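Local coordinates for PRESAN domain-containing protein (PDB 7D2W), which is a PHIST-family protein of the malaria parasite whose role is not established, built as a four-helix bundle and probably engaged in protein binding, at residues 121-126 with 168-173; 70-75 with 157-162. One frame throughout, in Å; residues are numbered along the deposited sequence. Where two conformers were deposited one is given.

Contact 1 (121-126 with 168-173)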
loop_
_atom_site.group_PDB
_atom_site.type_symbol
_atom_site.label_atom_id
_atom_site.label_comp_id
_atom_site.label_asym_id
_atom_site.label_seq_id
_atom_site.Cartn_x
_atom_site.Cartn_y
_atom_site.Cartn_z
ATOM N N SER A 121 -5.222 5.187 -18.034
ATOM C CA SER A 121 -6.567 5.360 -17.499
ATOM C C SER A 121 -7.414 4.114 -17.712
ATOM O O SER A 121 -8.149 3.703 -16.812
ATOM C CB SER A 121 -7.221 6.590 -18.147
ATOM O OG SER A 121 -8.533 6.765 -17.652
ATOM N N TYR A 122 -7.339 3.503 -18.903
ATOM C CA TYR A 122 -8.084 2.264 -19.136
ATOM C C TYR A 122 -7.647 1.181 -18.159
ATOM O O TYR A 122 -8.480 0.534 -17.510
ATOM C CB TYR A 122 -7.899 1.779 -20.584
ATOM C CG TYR A 122 -8.353 0.338 -20.810
ATOM C CD1 TYR A 122 -7.512 -0.731 -20.530
ATOM C CD2 TYR A 122 -9.627 0.046 -21.303
ATOM C CE1 TYR A 122 -7.923 -2.044 -20.704
ATOM C CE2 TYR A 122 -10.039 -1.275 -21.501
ATOM C CZ TYR A 122 -9.173 -2.313 -21.199
ATOM O OH TYR A 122 -9.538 -3.631 -21.380
ATOM N N ASP A 123 -6.336 0.954 -18.060
ATOM C CA ASP A 123 -5.824 -0.070 -17.156
ATOM C C ASP A 123 -6.262 0.172 -15.716
ATOM O O ASP A 123 -6.737 -0.748 -15.031
ATOM C CB ASP A 123 -4.299 -0.113 -17.261
ATOM C CG ASP A 123 -3.679 -1.195 -16.404
ATOM O OD1 ASP A 123 -4.106 -2.368 -16.502
ATOM O OD2 ASP A 123 -2.756 -0.867 -15.632
ATOM N N CYS A 124 -6.076 1.398 -15.223
ATOM C CA CYS A 124 -6.434 1.681 -13.836
ATOM C C CYS A 124 -7.924 1.457 -13.608
ATOM O O CYS A 124 -8.328 0.801 -12.645
ATOM C CB CYS A 124 -6.042 3.116 -13.474
ATOM S SG CYS A 124 -4.234 3.445 -13.372
ATOM N N ASN A 125 -8.758 1.982 -14.497
ATOM C CA ASN A 125 -10.195 1.843 -14.310
ATOM C C ASN A 125 -10.642 0.388 -14.420
ATOM O O ASN A 125 -11.536 -0.050 -13.688
ATOM C CB ASN A 125 -10.922 2.743 -15.307
ATOM C CG ASN A 125 -10.873 4.210 -14.879
ATOM O OD1 ASN A 125 -11.306 4.551 -13.782
ATOM N ND2 ASN A 125 -10.300 5.065 -15.716
ATOM N N MET A 126 -10.023 -0.392 -15.309
ATOM C CA MET A 126 -10.378 -1.810 -15.378
ATOM C C MET A 126 -9.984 -2.561 -14.103
ATOM O O MET A 126 -10.742 -3.412 -13.619
ATOM C CB MET A 126 -9.723 -2.456 -16.598
ATOM C CG MET A 126 -10.250 -3.848 -16.857
ATOM S SD MET A 126 -11.971 -3.927 -17.383
ATOM C CE MET A 126 -12.094 -2.436 -18.368
ATOM N N THR A 168 -1.699 1.496 -4.626
ATOM C CA THR A 168 -0.246 1.570 -4.511
ATOM C C THR A 168 0.423 0.867 -5.685
ATOM O O THR A 168 1.352 1.410 -6.295
ATOM C CB THR A 168 0.200 0.951 -3.186
ATOM O OG1 THR A 168 -0.401 1.672 -2.109
ATOM C CG2 THR A 168 1.733 1.014 -3.032
ATOM N N ASP A 169 -0.041 -0.344 -6.012
ATOM C CA ASP A 169 0.536 -1.090 -7.126
ATOM C C ASP A 169 0.460 -0.294 -8.420
ATOM O O ASP A 169 1.435 -0.238 -9.186
ATOM C CB ASP A 169 -0.175 -2.431 -7.289
ATOM C CG ASP A 169 0.217 -3.432 -6.227
ATOM O OD1 ASP A 169 1.079 -3.109 -5.385
ATOM O OD2 ASP A 169 -0.364 -4.530 -6.212
ATOM N N LEU A 170 -0.698 0.315 -8.692
ATOM C CA LEU A 170 -0.857 1.097 -9.913
ATOM C C LEU A 170 0.046 2.327 -9.908
ATOM O O LEU A 170 0.662 2.656 -10.926
ATOM C CB LEU A 170 -2.325 1.509 -10.075
ATOM C CG LEU A 170 -3.290 0.373 -10.441
ATOM C CD1 LEU A 170 -4.758 0.833 -10.303
ATOM C CD2 LEU A 170 -3.008 -0.091 -11.855
ATOM N N TYR A 171 0.123 3.038 -8.784
ATOM C CA TYR A 171 0.977 4.221 -8.741
ATOM C C TYR A 171 2.440 3.853 -8.991
ATOM O O TYR A 171 3.115 4.508 -9.789
ATOM C CB TYR A 171 0.819 4.969 -7.412
ATOM C CG TYR A 171 1.419 6.369 -7.461
ATOM C CD1 TYR A 171 0.735 7.420 -8.056
ATOM C CD2 TYR A 171 2.680 6.627 -6.937
ATOM C CE1 TYR A 171 1.288 8.687 -8.122
ATOM C CE2 TYR A 171 3.241 7.891 -6.998
ATOM C CZ TYR A 171 2.539 8.918 -7.589
ATOM O OH TYR A 171 3.088 10.179 -7.650
ATOM N N VAL A 172 2.932 2.805 -8.332
ATOM C CA VAL A 172 4.309 2.354 -8.514
ATOM C C VAL A 172 4.565 2.003 -9.977
ATOM O O VAL A 172 5.565 2.426 -10.571
ATOM C CB VAL A 172 4.576 1.159 -7.574
ATOM C CG1 VAL A 172 5.754 0.319 -8.039
ATOM C CG2 VAL A 172 4.785 1.665 -6.142
ATOM N N LYS A 173 3.649 1.238 -10.579
ATOM C CA LYS A 173 3.799 0.819 -11.972
ATOM C C LYS A 173 3.920 2.012 -12.916
ATOM O O LYS A 173 4.801 2.038 -13.782
ATOM C CB LYS A 173 2.619 -0.068 -12.382
ATOM C CG LYS A 173 2.611 -0.431 -13.885
ATOM C CD LYS A 173 1.670 -1.596 -14.189
ATOM C CE LYS A 173 0.213 -1.142 -14.204
ATOM N NZ LYS A 173 -0.776 -2.281 -14.267
#
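Lys173 reaches across to Asp123 and closes a salt bridge, NZ to OD2 at 2.8 Å, the polar bond that joins these two helical segments. The two side chains approach head-on from their own helices: the aspartate is extended, CG anti to its own backbone nitrogen (chi1 -177°), and the lysine runs out with a single bend, at chi3 (77°), that turns its last carbons toward the carboxylate. NZ takes the syn lone pair of OD2, on the side of OD1, which itself stays 4.0 Å from NZ. OD2 carries a second bond, from the hydroxyl of Tyr174 next along the chain, so one oxygen is gripped by two partners from helix 149-181; this double hold would be expected to favour the charged carboxylate. Helices 117-144 and 149-181 run antiparallel here, their local axes 11.1 Å apart and 165° between directions, as successive helices do in the four-helix bundle of this PRESAN domain. Inward of the ion pair the packing is apolar. Leu170 spreads its two methyls against Cys124: CD2 lies 4.0 Å from SG, and CD1 rests against the backbone at CA, also at 4.0 Å. The CD2 methyl further lies 3.9 Å from Asp123 OD2, flanking the salt bridge with hydrocarbon. On the side of helix 117-144 turned away from the partner, Asn125 ND2 gives a weak, bent bond to Ser121 O.

Contact 2 (70-75 with 157-162)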
loop_
_atom_site.group_PDB
_atom_site.type_symbol
_atom_site.label_atom_id
_atom_site.label_comp_id
_atom_site.label_asym_id
_atom_site.label_seq_id
_atom_site.Cartn_x
_atom_site.Cartn_y
_atom_site.Cartn_z
ATOM N N ASN A 70 -25.797 0.195 3.743
ATOM C CA ASN A 70 -25.402 1.589 3.897
ATOM C C ASN A 70 -23.902 1.704 4.183
ATOM O O ASN A 70 -23.212 2.519 3.570
ATOM C CB ASN A 70 -26.224 2.213 5.030
ATOM C CG ASN A 70 -26.023 3.706 5.160
ATOM O OD1 ASN A 70 -25.049 4.165 5.758
ATOM N ND2 ASN A 70 -26.966 4.478 4.627
ATOM N N ILE A 71 -23.409 0.882 5.105
ATOM C CA ILE A 71 -21.974 0.863 5.401
ATOM C C ILE A 71 -21.166 0.540 4.146
ATOM O O ILE A 71 -20.148 1.185 3.865
ATOM C CB ILE A 71 -21.690 -0.145 6.532
ATOM C CG1 ILE A 71 -22.136 0.427 7.880
ATOM C CG2 ILE A 71 -20.224 -0.538 6.564
ATOM C CD1 ILE A 71 -22.458 -0.640 8.900
ATOM N N TRP A 72 -21.607 -0.452 3.366
ATOM C CA TRP A 72 -20.891 -0.797 2.137
ATOM C C TRP A 72 -20.864 0.364 1.134
ATOM O O TRP A 72 -19.867 0.561 0.430
ATOM C CB TRP A 72 -21.521 -2.042 1.511
ATOM C CG TRP A 72 -20.721 -2.665 0.400
ATOM C CD1 TRP A 72 -21.069 -2.732 -0.922
ATOM C CD2 TRP A 72 -19.446 -3.318 0.512
ATOM N NE1 TRP A 72 -20.090 -3.386 -1.633
ATOM C CE2 TRP A 72 -19.089 -3.758 -0.780
ATOM C CE3 TRP A 72 -18.578 -3.582 1.580
ATOM C CZ2 TRP A 72 -17.900 -4.437 -1.039
ATOM C CZ3 TRP A 72 -17.390 -4.262 1.318
ATOM C CH2 TRP A 72 -17.074 -4.691 0.020
ATOM N N ASN A 73 -21.948 1.138 1.043
ATOM C CA ASN A 73 -21.923 2.306 0.168
ATOM C C ASN A 73 -20.888 3.324 0.640
ATOM O O ASN A 73 -20.202 3.940 -0.181
ATOM C CB ASN A 73 -23.313 2.948 0.090
ATOM C CG ASN A 73 -24.300 2.087 -0.669
ATOM O OD1 ASN A 73 -23.906 1.238 -1.473
ATOM N ND2 ASN A 73 -25.591 2.302 -0.425
ATOM N N HIS A 74 -20.761 3.524 1.956
ATOM C CA HIS A 74 -19.698 4.390 2.459
ATOM C C HIS A 74 -18.317 3.809 2.140
ATOM O O HIS A 74 -17.375 4.555 1.848
ATOM C CB HIS A 74 -19.843 4.607 3.970
ATOM C CG HIS A 74 -21.016 5.462 4.358
ATOM N ND1 HIS A 74 -21.101 6.808 4.056
ATOM C CD2 HIS A 74 -22.154 5.151 5.026
ATOM C CE1 HIS A 74 -22.247 7.286 4.517
ATOM N NE2 HIS A 74 -22.907 6.301 5.104
ATOM N N LYS A 75 -18.169 2.484 2.218
ATOM C CA LYS A 75 -16.914 1.853 1.802
ATOM C C LYS A 75 -16.612 2.160 0.338
ATOM O O LYS A 75 -15.487 2.541 -0.013
ATOM C CB LYS A 75 -16.982 0.339 2.036
ATOM C CG LYS A 75 -15.754 -0.430 1.501
ATOM C CD LYS A 75 -16.014 -1.002 0.109
ATOM C CE LYS A 75 -14.822 -1.823 -0.409
ATOM N NZ LYS A 75 -15.074 -2.198 -1.834
ATOM N N ARG A 157 -12.904 -3.939 6.374
ATOM C CA ARG A 157 -11.620 -3.259 6.538
ATOM C C ARG A 157 -10.562 -3.880 5.631
ATOM O O ARG A 157 -9.751 -3.167 5.030
ATOM C CB ARG A 157 -11.173 -3.286 8.009
ATOM C CG ARG A 157 -9.845 -2.528 8.302
ATOM C CD ARG A 157 -9.826 -1.800 9.671
ATOM N NE ARG A 157 -8.775 -0.775 9.765
ATOM C CZ ARG A 157 -8.594 0.017 10.821
ATOM N NH1 ARG A 157 -7.617 0.938 10.827
ATOM N NH2 ARG A 157 -9.401 -0.094 11.874
ATOM N N SER A 158 -10.584 -5.207 5.477
ATOM C CA SER A 158 -9.612 -5.844 4.588
ATOM C C SER A 158 -9.855 -5.490 3.124
ATOM O O SER A 158 -8.895 -5.393 2.356
ATOM C CB SER A 158 -9.612 -7.366 4.785
ATOM O OG SER A 158 -8.852 -7.666 5.946
ATOM N N CYS A 159 -11.116 -5.283 2.719
ATOM C CA CYS A 159 -11.384 -4.821 1.358
ATOM C C CYS A 159 -10.805 -3.431 1.111
ATOM O O CYS A 159 -10.272 -3.152 0.034
ATOM C CB CYS A 159 -12.887 -4.810 1.093
ATOM S SG CYS A 159 -13.531 -6.455 0.783
ATOM N N ILE A 160 -10.925 -2.536 2.088
ATOM C CA ILE A 160 -10.340 -1.210 1.931
ATOM C C ILE A 160 -8.821 -1.312 1.856
ATOM O O ILE A 160 -8.187 -0.674 1.003
ATOM C CB ILE A 160 -10.833 -0.292 3.066
ATOM C CG1 ILE A 160 -12.334 -0.040 2.878
ATOM C CG2 ILE A 160 -10.070 1.065 3.075
ATOM C CD1 ILE A 160 -12.989 0.607 4.096
ATOM N N ASP A 161 -8.216 -2.149 2.712
ATOM C CA ASP A 161 -6.769 -2.376 2.632
ATOM C C ASP A 161 -6.369 -2.910 1.263
ATOM O O ASP A 161 -5.324 -2.536 0.719
ATOM C CB ASP A 161 -6.307 -3.386 3.687
ATOM C CG ASP A 161 -6.502 -2.914 5.111
ATOM O OD1 ASP A 161 -6.561 -1.695 5.356
ATOM O OD2 ASP A 161 -6.558 -3.792 6.003
ATOM N N GLU A 162 -7.167 -3.826 0.716
ATOM C CA GLU A 162 -6.869 -4.393 -0.598
ATOM C C GLU A 162 -6.937 -3.331 -1.693
ATOM O O GLU A 162 -6.128 -3.344 -2.637
ATOM C CB GLU A 162 -7.835 -5.542 -0.895
ATOM C CG GLU A 162 -7.537 -6.282 -2.194
ATOM C CD GLU A 162 -8.473 -7.453 -2.426
ATOM O OE1 GLU A 162 -9.524 -7.530 -1.740
ATOM O OE2 GLU A 162 -8.148 -8.298 -3.290
#
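The thiol of Cys159 meets the indole of Trp72 at its edge, not over a face: SG lies essentially in the ring plane, 5.3 Å from the centroid of the six-membered ring. Its nearest ring atom is Trp72 CH2, 4.0 Å from SG. This is a sulfur-aromatic contact of the edge type. Trp72 gets there by length, since its CB does not aim at the partner helix; CG anti to the backbone nitrogen (chi1 -168°) carries the indole across the gap, so that CH2, the far corner of its benzene ring, reaches the sulfur. Lys75, one turn on, does point across. Its chain bends at chi2 (-96°) and passes over one face of the indole, CD 3.7 Å above the plane and displaced toward the rim. The same aliphatic chain packs on the other helix: CG sits 3.7 Å from Ile160 CG1, the two chains lying alongside with their ends pointing opposite ways, while CE approaches Cys159 CB at 3.9 Å. Thus a buried lysine serves as hydrocarbon along most of its length, and its NZ hydrogen-bonds to Gln135 OE1, beyond the pair. The indole N-H is likewise taken up, by Thr136 OG1, which, with Phe139 stacked on the ring, should fix its rotation. These three partners all belong to helix 117-144, which therefore closes one flank of the nearly parallel pair of helices 65-93 and 149-181 (15° between local directions), while Tyr53 and Arg49 of helix 49-58 lie against Ile160.

In the fold
From the N terminus the chain passes through helix 49-58 into helix 65-93, where contact 2 has its first segment; after a partly unmodelled connection, helix 117-144 supplies the first segment of contact 1. Helix 149-181 then provides both partners, 157-162 first and 168-173 further along, so the two closures cross instead of nesting. Contact 1 closes a hairpin of successive antiparallel helices, whereas contact 2 spans 81 residues and joins helices that run nearly parallel. Their centres are 19 Å apart, and helix 149-181 links them, packing on 65-93 and 117-144 at different levels. The same helix also meets the second subunit near both contacts.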